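Local atomic coordinates of transcriptional regulator containing CBS domains (Streptococcus pneumoniae, PDB entry 6UOF), a protein that probably controls transcription in response to a small ligand, such as an adenine nucleotide, sensed by the paired CBS domains that make up this chain. Residues Q88-E93 and V111-V116; S36-V41 and D94-P99; L3-L8 and T81-V86. All coordinates share one frame; numbering follows the deposited sequence. Where two conformers were deposited one is given.

Contact 1: Q88-E93 and V111-V116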
loop_
_atom_site.group_PDB
_atom_site.type_symbol
_atom_site.label_atom_id
_atom_site.label_comp_id
_atom_site.label_asym_id
_atom_site.label_seq_id
_atom_site.Cartn_x
_atom_site.Cartn_y
_atom_site.Cartn_z
ATOM N N GLN A 88 -13.647 9.700 1.330
ATOM C CA GLN A 88 -13.996 10.357 2.617
ATOM C C GLN A 88 -12.885 10.107 3.643
ATOM O O GLN A 88 -12.462 11.056 4.330
ATOM C CB GLN A 88 -15.337 9.816 3.119
ATOM C CG GLN A 88 -16.523 10.272 2.281
ATOM C CD GLN A 88 -17.760 9.433 2.504
ATOM O OE1 GLN A 88 -17.819 8.598 3.405
ATOM N NE2 GLN A 88 -18.767 9.654 1.673
ATOM N N ARG A 89 -12.438 8.858 3.750
ATOM C CA ARG A 89 -11.410 8.505 4.761
ATOM C C ARG A 89 -10.022 8.977 4.336
ATOM O O ARG A 89 -9.240 9.425 5.175
ATOM C CB ARG A 89 -11.442 7.006 5.045
ATOM C CG ARG A 89 -10.567 6.625 6.223
ATOM C CD ARG A 89 -10.865 5.236 6.731
ATOM N NE ARG A 89 -9.913 4.861 7.763
ATOM C CZ ARG A 89 -9.922 3.690 8.389
ATOM N NH1 ARG A 89 -10.846 2.792 8.087
ATOM N NH2 ARG A 89 -9.017 3.421 9.316
HETATM N N MSE A 90 -9.691 8.902 3.041
HETATM C CA MSE A 90 -8.388 9.369 2.601
HETATM C C MSE A 90 -8.254 10.870 2.893
HETATM O O MSE A 90 -7.177 11.331 3.271
HETATM C CB MSE A 90 -8.190 9.054 1.115
HETATM C CG MSE A 90 -8.188 7.563 0.796
HETATM SE SE MSE A 90 -7.556 7.162 -1.026
HETATM C CE MSE A 90 -5.608 7.333 -0.837
ATOM N N ILE A 91 -9.346 11.628 2.724
ATOM C CA ILE A 91 -9.301 13.062 2.999
ATOM C C ILE A 91 -9.219 13.298 4.516
ATOM O O ILE A 91 -8.339 14.086 4.963
ATOM C CB ILE A 91 -10.520 13.769 2.372
ATOM C CG1 ILE A 91 -10.396 13.822 0.846
ATOM C CG2 ILE A 91 -10.714 15.168 2.950
ATOM C CD1 ILE A 91 -11.702 14.018 0.131
ATOM N N ALA A 92 -10.102 12.659 5.280
ATOM C CA ALA A 92 -10.168 12.925 6.732
ATOM C C ALA A 92 -8.866 12.520 7.423
ATOM O O ALA A 92 -8.475 13.229 8.365
ATOM C CB ALA A 92 -11.342 12.188 7.333
ATOM N N GLU A 93 -8.218 11.431 6.981
ATOM C CA GLU A 93 -7.026 10.845 7.669
ATOM C C GLU A 93 -5.728 11.048 6.873
ATOM O O GLU A 93 -4.689 10.528 7.297
ATOM C CB GLU A 93 -7.328 9.381 7.988
ATOM C CG GLU A 93 -8.528 9.233 8.914
ATOM C CD GLU A 93 -8.964 7.813 9.242
ATOM O OE1 GLU A 93 -8.176 6.884 9.038
ATOM O OE2 GLU A 93 -10.109 7.647 9.689
ATOM N N VAL A 111 -5.038 1.349 -4.094
ATOM C CA VAL A 111 -5.738 2.516 -4.705
ATOM C C VAL A 111 -4.941 3.752 -4.282
ATOM O O VAL A 111 -4.512 3.837 -3.110
ATOM C CB VAL A 111 -7.222 2.643 -4.332
ATOM C CG1 VAL A 111 -8.015 1.469 -4.831
ATOM C CG2 VAL A 111 -7.457 2.862 -2.856
ATOM N N THR A 112 -4.711 4.647 -5.231
ATOM C CA THR A 112 -3.932 5.870 -4.927
ATOM C C THR A 112 -4.873 7.065 -4.778
ATOM O O THR A 112 -5.938 7.107 -5.425
ATOM C CB THR A 112 -2.882 6.182 -5.997
ATOM O OG1 THR A 112 -3.608 6.612 -7.153
ATOM C CG2 THR A 112 -1.959 5.019 -6.300
ATOM N N ARG A 113 -4.433 8.046 -4.001
ATOM C CA ARG A 113 -5.220 9.275 -3.751
ATOM C C ARG A 113 -5.502 10.000 -5.074
ATOM O O ARG A 113 -6.654 10.402 -5.301
ATOM C CB ARG A 113 -4.448 10.188 -2.794
ATOM C CG ARG A 113 -5.215 11.425 -2.372
ATOM C CD ARG A 113 -4.296 12.342 -1.574
ATOM N NE ARG A 113 -5.062 13.482 -1.100
ATOM C CZ ARG A 113 -5.646 13.586 0.096
ATOM N NH1 ARG A 113 -5.555 12.614 0.992
ATOM N NH2 ARG A 113 -6.350 14.664 0.389
ATOM N N ARG A 114 -4.490 10.146 -5.928
ATOM C CA ARG A 114 -4.711 10.904 -7.187
ATOM C C ARG A 114 -5.804 10.223 -8.023
ATOM O O ARG A 114 -6.654 10.925 -8.578
ATOM C CB ARG A 114 -3.418 11.000 -7.999
ATOM C CG ARG A 114 -3.468 12.054 -9.093
ATOM C CD ARG A 114 -2.509 11.843 -10.251
ATOM N NE ARG A 114 -3.115 11.076 -11.340
ATOM C CZ ARG A 114 -3.068 9.752 -11.482
ATOM N NH1 ARG A 114 -2.430 8.998 -10.603
ATOM N NH2 ARG A 114 -3.658 9.183 -12.520
ATOM N N ASP A 115 -5.786 8.894 -8.118
ATOM C CA ASP A 115 -6.820 8.236 -8.953
ATOM C C ASP A 115 -8.200 8.422 -8.326
ATOM O O ASP A 115 -9.159 8.661 -9.063
ATOM C CB ASP A 115 -6.484 6.761 -9.144
ATOM C CG ASP A 115 -5.280 6.516 -10.033
ATOM O OD1 ASP A 115 -5.023 7.363 -10.916
ATOM O OD2 ASP A 115 -4.635 5.458 -9.878
ATOM N N VAL A 116 -8.294 8.327 -7.005
ATOM C CA VAL A 116 -9.609 8.457 -6.326
ATOM C C VAL A 116 -10.137 9.879 -6.497
ATOM O O VAL A 116 -11.305 10.077 -6.815
ATOM C CB VAL A 116 -9.486 8.064 -4.845
ATOM C CG1 VAL A 116 -10.702 8.496 -4.042
ATOM C CG2 VAL A 116 -9.226 6.572 -4.683
HETATM O O HOH W 1 -6.358 14.830 3.238
#
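With CG anti to the backbone N (chi1 -175°) and an extended chain as far as NE, R113 carries its guanidinium across to the C-terminal turn of helix 83-93, while M90, bent at chi3 (78°), turns its methyl back toward the start of helix 113-118. The two residues join the two helices of a CBS domain, which pack beside each other against the sheet formed by strands 97-101 and 107-112. M90 is a selenomethionine, and its CE does most of the touching: it lies 3.4 Å from R113 N and also meets CA and CB of R113, pressed against the first turn of the helix rather than against the charged end of the arginine. Its SE meets V116 CG2 at 4.1 Å, the two side chains crossing at a slant, and V111 adds a smaller patch at the strand end. M90 thus fills the buried side of the junction, where V98 and M117 also touch it. The polar link runs along the outer side. R113 NH1 donates to M90 O over 3.1 Å, bent at the hydrogen (135°) and approaching from above the carbonyl plane, so the bond does not use a lone-pair direction. The same NH1 also donates to F95 O, which ties the guanidinium to the loop after helix 83-93 as well as to the helix itself. T112 is the N-cap of helix 113-118, its OG1 accepting from D115 N; the D115 carboxylate in turn forms a salt bridge with R10. At the other end of the guanidinium, a water accepts from R113 NH2 at 2.9 Å and donates to I91 O at 2.7 Å, bridging arginine and helix.

Contact 2: S36-V41 and D94-P99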
loop_
_atom_site.group_PDB
_atom_site.type_symbol
_atom_site.label_atom_id
_atom_site.label_comp_id
_atom_site.label_asym_id
_atom_site.label_seq_id
_atom_site.Cartn_x
_atom_site.Cartn_y
_atom_site.Cartn_z
ATOM N N SER A 36 7.398 6.018 -6.471
ATOM C CA SER A 36 6.370 6.012 -5.396
ATOM C C SER A 36 7.116 5.729 -4.091
ATOM O O SER A 36 8.194 5.115 -4.175
ATOM C CB SER A 36 5.281 4.993 -5.624
ATOM O OG SER A 36 4.494 5.296 -6.767
ATOM N N SER A 37 6.544 6.096 -2.946
ATOM C CA SER A 37 7.299 5.902 -1.672
ATOM C C SER A 37 6.479 5.216 -0.576
ATOM O O SER A 37 7.010 5.072 0.544
ATOM C CB SER A 37 7.820 7.211 -1.170
ATOM O OG SER A 37 6.749 8.090 -0.883
ATOM N N ARG A 38 5.249 4.824 -0.856
ATOM C CA ARG A 38 4.403 4.161 0.161
ATOM C C ARG A 38 3.943 2.832 -0.424
ATOM O O ARG A 38 3.263 2.823 -1.458
ATOM C CB ARG A 38 3.247 5.058 0.583
ATOM C CG ARG A 38 3.732 6.387 1.140
ATOM C CD ARG A 38 2.655 7.235 1.767
ATOM N NE ARG A 38 3.259 8.420 2.351
ATOM C CZ ARG A 38 2.597 9.366 2.995
ATOM N NH1 ARG A 38 1.289 9.273 3.161
ATOM N NH2 ARG A 38 3.250 10.401 3.487
ATOM N N PHE A 39 4.347 1.756 0.225
ATOM C CA PHE A 39 4.030 0.417 -0.331
ATOM C C PHE A 39 3.424 -0.510 0.703
ATOM O O PHE A 39 3.800 -0.478 1.885
ATOM C CB PHE A 39 5.286 -0.281 -0.856
ATOM C CG PHE A 39 5.994 0.482 -1.941
ATOM C CD1 PHE A 39 5.483 0.514 -3.229
ATOM C CD2 PHE A 39 7.150 1.195 -1.686
ATOM C CE1 PHE A 39 6.116 1.236 -4.225
ATOM C CE2 PHE A 39 7.790 1.900 -2.684
ATOM C CZ PHE A 39 7.271 1.928 -3.949
ATOM N N PRO A 40 2.496 -1.409 0.288
ATOM C CA PRO A 40 2.030 -2.467 1.183
ATOM C C PRO A 40 3.153 -3.487 1.371
ATOM O O PRO A 40 3.968 -3.703 0.489
ATOM C CB PRO A 40 0.860 -3.092 0.422
ATOM C CG PRO A 40 1.206 -2.868 -1.051
ATOM C CD PRO A 40 1.912 -1.521 -1.068
ATOM N N VAL A 41 3.128 -4.129 2.533
ATOM C CA VAL A 41 4.109 -5.193 2.881
ATOM C C VAL A 41 3.366 -6.501 3.138
ATOM O O VAL A 41 2.391 -6.491 3.895
ATOM C CB VAL A 41 4.922 -4.802 4.122
ATOM C CG1 VAL A 41 6.005 -5.830 4.351
ATOM C CG2 VAL A 41 5.518 -3.407 3.990
ATOM N N ASP A 94 -5.799 11.789 5.767
ATOM C CA ASP A 94 -4.646 12.195 4.917
ATOM C C ASP A 94 -3.863 10.970 4.429
ATOM O O ASP A 94 -2.655 10.868 4.671
ATOM C CB ASP A 94 -3.765 13.231 5.612
ATOM C CG ASP A 94 -2.937 14.033 4.622
ATOM O OD1 ASP A 94 -3.505 14.460 3.581
ATOM O OD2 ASP A 94 -1.740 14.217 4.881
ATOM N N PHE A 95 -4.558 10.057 3.771
ATOM C CA PHE A 95 -3.872 8.915 3.133
ATOM C C PHE A 95 -3.489 9.257 1.690
ATOM O O PHE A 95 -4.232 9.980 0.980
ATOM C CB PHE A 95 -4.797 7.697 3.071
ATOM C CG PHE A 95 -4.946 6.934 4.361
ATOM C CD1 PHE A 95 -5.942 7.245 5.279
ATOM C CD2 PHE A 95 -4.097 5.874 4.639
ATOM C CE1 PHE A 95 -6.076 6.506 6.446
ATOM C CE2 PHE A 95 -4.227 5.155 5.814
ATOM C CZ PHE A 95 -5.209 5.482 6.717
ATOM N N GLU A 96 -2.401 8.646 1.235
ATOM C CA GLU A 96 -1.919 8.753 -0.169
ATOM C C GLU A 96 -2.186 7.441 -0.906
ATOM O O GLU A 96 -2.304 7.421 -2.122
ATOM C CB GLU A 96 -0.418 9.041 -0.204
ATOM C CG GLU A 96 -0.030 10.433 0.269
ATOM C CD GLU A 96 -0.198 11.535 -0.765
ATOM O OE1 GLU A 96 0.459 12.578 -0.610
ATOM O OE2 GLU A 96 -0.955 11.339 -1.737
HETATM N N MSE A 97 -2.338 6.347 -0.147
HETATM C CA MSE A 97 -2.396 4.973 -0.749
HETATM C C MSE A 97 -3.148 4.090 0.240
HETATM O O MSE A 97 -3.008 4.298 1.432
HETATM C CB MSE A 97 -0.964 4.465 -0.938
HETATM C CG MSE A 97 -0.777 3.059 -1.482
HETATM SE SE MSE A 97 -0.846 1.682 -0.102
HETATM C CE MSE A 97 0.673 1.874 1.094
ATOM N N VAL A 98 -3.988 3.190 -0.262
ATOM C CA VAL A 98 -4.684 2.221 0.572
ATOM C C VAL A 98 -4.528 0.844 -0.062
ATOM O O VAL A 98 -4.792 0.669 -1.260
ATOM C CB VAL A 98 -6.171 2.558 0.757
ATOM C CG1 VAL A 98 -6.843 1.586 1.721
ATOM C CG2 VAL A 98 -6.366 3.992 1.222
ATOM N N PRO A 99 -4.082 -0.179 0.700
ATOM C CA PRO A 99 -4.001 -1.522 0.139
ATOM C C PRO A 99 -5.375 -2.138 -0.147
ATOM O O PRO A 99 -6.328 -1.917 0.584
ATOM C CB PRO A 99 -3.291 -2.331 1.228
ATOM C CG PRO A 99 -2.621 -1.295 2.103
ATOM C CD PRO A 99 -3.583 -0.126 2.089
#
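E96 is the first residue of 94-99 to press on 36-41, directly against the R38 side chain, two residues after D94, which ends helix 83-93 in a Schellman motif with positive phi. The chain of E96 bends at chi2 (-81°), and its CG lies over one face of the R38 guanidinium, 3.4 Å from NH1 and 3.9 Å from CZ. The charged groups themselves stay apart: R38 NH1 and E96 OE1 are separated by 5.1 Å, and the guanidinium and carboxylate planes stand 81° to each other. The glutamate therefore covers the arginine with its aliphatic part. Next comes M97, a selenomethionine bent at both chi2 and chi3, which folds its methyl onto the backbone of the other segment. Its CE is 3.7 Å from both R38 C and F39 C, and 4.2 Å from P40 CD, so one methyl spans three consecutive residues, from R38 just before strand 39-42 to P40 within it; V51 and V110 also touch this side chain. After V98, which turns to its own domain, P99 completes the series, its CG 4.3 Å from P40 CB. Strands 39-41 and 97-99 run in nearly the same direction, 26° apart, yet their axes approach no closer than 7.5 Å, and they belong to separate sheets. Here the two CBS domains meet, the R38-M97 and P40-P99 pairing being consistent with the pseudo-twofold pairing of CBS repeats in a Bateman module. Contact is by van der Waals packing of methyl, methylene and proline-ring groups, on one another, on backbone carbons and on a guanidinium face, which suggests that burial of these apolar groups contributes most, while the opposite charges of R38 and E96 probably add a modest long-range attraction at its more exposed end.

Contact 3: L3-L8 and T81-V86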
loop_
_atom_site.group_PDB
_atom_site.type_symbol
_atom_site.label_atom_id
_atom_site.label_comp_id
_atom_site.label_asym_id
_atom_site.label_seq_id
_atom_site.Cartn_x
_atom_site.Cartn_y
_atom_site.Cartn_z
ATOM N N LEU A 3 -19.444 3.283 -8.545
ATOM C CA LEU A 3 -17.960 3.349 -8.680
ATOM C C LEU A 3 -17.295 2.633 -7.499
ATOM O O LEU A 3 -17.410 3.109 -6.353
ATOM C CB LEU A 3 -17.478 4.794 -8.817
ATOM C CG LEU A 3 -15.985 4.934 -9.116
ATOM C CD1 LEU A 3 -15.606 4.229 -10.407
ATOM C CD2 LEU A 3 -15.578 6.391 -9.180
ATOM N N THR A 4 -16.612 1.525 -7.799
ATOM C CA THR A 4 -15.942 0.698 -6.767
ATOM C C THR A 4 -14.420 0.677 -6.964
ATOM O O THR A 4 -13.933 1.089 -8.020
ATOM C CB THR A 4 -16.488 -0.731 -6.830
ATOM O OG1 THR A 4 -16.151 -1.192 -8.135
ATOM C CG2 THR A 4 -17.981 -0.824 -6.597
ATOM N N VAL A 5 -13.712 0.168 -5.955
ATOM C CA VAL A 5 -12.236 -0.003 -5.986
ATOM C C VAL A 5 -11.803 -0.827 -7.205
ATOM O O VAL A 5 -10.772 -0.511 -7.812
ATOM C CB VAL A 5 -11.787 -0.640 -4.663
ATOM C CG1 VAL A 5 -10.374 -1.185 -4.725
ATOM C CG2 VAL A 5 -11.949 0.349 -3.509
ATOM N N GLU A 6 -12.569 -1.858 -7.549
ATOM C CA GLU A 6 -12.199 -2.728 -8.688
ATOM C C GLU A 6 -11.877 -1.909 -9.950
ATOM O O GLU A 6 -10.933 -2.267 -10.672
ATOM C CB GLU A 6 -13.367 -3.682 -8.939
ATOM C CG GLU A 6 -13.049 -4.803 -9.908
ATOM C CD GLU A 6 -14.128 -5.865 -10.014
ATOM O OE1 GLU A 6 -15.289 -5.594 -9.634
ATOM O OE2 GLU A 6 -13.804 -6.967 -10.488
ATOM N N LYS A 7 -12.618 -0.834 -10.185
ATOM C CA LYS A 7 -12.478 -0.053 -11.438
ATOM C C LYS A 7 -11.220 0.828 -11.449
ATOM O O LYS A 7 -10.761 1.159 -12.543
ATOM C CB LYS A 7 -13.759 0.763 -11.645
ATOM C CG LYS A 7 -15.036 -0.074 -11.731
ATOM C CD LYS A 7 -16.305 0.701 -12.022
ATOM C CE LYS A 7 -17.548 -0.166 -12.019
ATOM N NZ LYS A 7 -18.768 0.633 -12.288
ATOM N N LEU A 8 -10.673 1.156 -10.268
ATOM C CA LEU A 8 -9.574 2.153 -10.106
ATOM C C LEU A 8 -8.267 1.578 -9.566
ATOM O O LEU A 8 -7.241 2.267 -9.689
ATOM C CB LEU A 8 -10.050 3.221 -9.115
ATOM C CG LEU A 8 -10.916 4.333 -9.688
ATOM C CD1 LEU A 8 -11.490 5.193 -8.571
ATOM C CD2 LEU A 8 -10.095 5.182 -10.634
ATOM N N THR A 81 -15.571 -2.347 -2.579
ATOM C CA THR A 81 -15.705 -1.144 -1.715
ATOM C C THR A 81 -16.058 0.099 -2.549
ATOM O O THR A 81 -15.445 0.300 -3.627
ATOM C CB THR A 81 -14.423 -0.918 -0.908
ATOM O OG1 THR A 81 -14.167 -2.092 -0.134
ATOM C CG2 THR A 81 -14.505 0.300 -0.014
ATOM N N ASN A 82 -17.011 0.898 -2.050
ATOM C CA ASN A 82 -17.475 2.168 -2.669
ATOM C C ASN A 82 -16.341 3.198 -2.632
ATOM O O ASN A 82 -15.805 3.472 -1.537
ATOM C CB ASN A 82 -18.710 2.724 -1.952
ATOM C CG ASN A 82 -19.383 3.871 -2.683
ATOM O OD1 ASN A 82 -18.751 4.623 -3.434
ATOM N ND2 ASN A 82 -20.669 4.047 -2.438
ATOM N N ILE A 83 -16.006 3.776 -3.785
ATOM C CA ILE A 83 -14.929 4.807 -3.863
ATOM C C ILE A 83 -15.312 6.041 -3.033
ATOM O O ILE A 83 -14.388 6.650 -2.461
ATOM C CB ILE A 83 -14.621 5.160 -5.333
ATOM C CG1 ILE A 83 -13.874 4.021 -6.026
ATOM C CG2 ILE A 83 -13.854 6.463 -5.449
ATOM C CD1 ILE A 83 -12.536 3.690 -5.405
ATOM N N ALA A 84 -16.597 6.405 -2.960
ATOM C CA ALA A 84 -17.016 7.587 -2.159
ATOM C C ALA A 84 -16.549 7.415 -0.710
ATOM O O ALA A 84 -16.042 8.376 -0.122
ATOM C CB ALA A 84 -18.512 7.761 -2.224
ATOM N N ASN A 85 -16.730 6.221 -0.154
ATOM C CA ASN A 85 -16.312 5.936 1.245
ATOM C C ASN A 85 -14.786 6.002 1.361
ATOM O O ASN A 85 -14.293 6.586 2.343
ATOM C CB ASN A 85 -16.853 4.582 1.702
ATOM C CG ASN A 85 -18.362 4.577 1.802
ATOM O OD1 ASN A 85 -18.991 5.635 1.845
ATOM N ND2 ASN A 85 -18.946 3.396 1.873
ATOM N N VAL A 86 -14.065 5.440 0.393
ATOM C CA VAL A 86 -12.576 5.493 0.399
ATOM C C VAL A 86 -12.117 6.955 0.364
ATOM O O VAL A 86 -11.227 7.324 1.139
ATOM C CB VAL A 86 -11.982 4.694 -0.776
ATOM C CG1 VAL A 86 -10.472 4.835 -0.854
ATOM C CG2 VAL A 86 -12.380 3.230 -0.719
#
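Two backbone hydrogen bonds join L3 and V5 to the residues on either side of N82, forming a single beta bridge between T4 and N82. I83 N donates to L3 O at 3.0 Å in an almost straight bond (176°), and V5 N donates to T81 O at 2.9 Å, approaching nearly along the C=O axis. The same T81 O is also approached by T4 CA, 3.2 Å away, in a CA-H...O contact. The cap is a separate polar element: N82 is the N-cap of helix 83-93, its OD1 accepting from A84 N, which lies above the plane of the N82 side-chain carbonyl, while N82 ND2 donates to D1.

Apolar contacts gather round I83. Its CG1, anti to the carbonyl carbon (chi1 -72°), lies against the T4 backbone and stands 3.9 Å from L3 CG; further out, its CD1 meets L8 CD1 at 3.7 Å and V5 CG2 at 3.9 Å. The same V5 methyl packs alongside T81 and reaches V86 CG2 at 4.0 Å.

The contact joins the N-terminal segment to the second CBS domain: V5 and V86 both rest on V111 of strand 107-112, placing the short, weakly bonded helix at about 5-8 beside the beginning of helix 83-93, while L8 extends the patch to K119 beyond helix 113-118.

In the fold
Contact 2 lies nearest the centre of the chain and is a buried meeting of the two CBS domains, made by packing, without hydrogen bonds between the segments, of strand residues and the loop residues R38 and E96 just before them. Contacts 1 and 3 are partly buried, lie farther out on one side, and share helix 83-93: contact 3 holds its beginning through backbone bonds and branched aliphatics, contact 1 its last turns through a selenomethionine plug and an arginine. Contact 1 also leads into contact 2 through the neighbouring strands 97-101 and 107-112, where R113 N lies 2.9 Å from E96 O. Contacts 1 and 3 meet at V111 and V5, whereas contacts 2 and 3 do not touch.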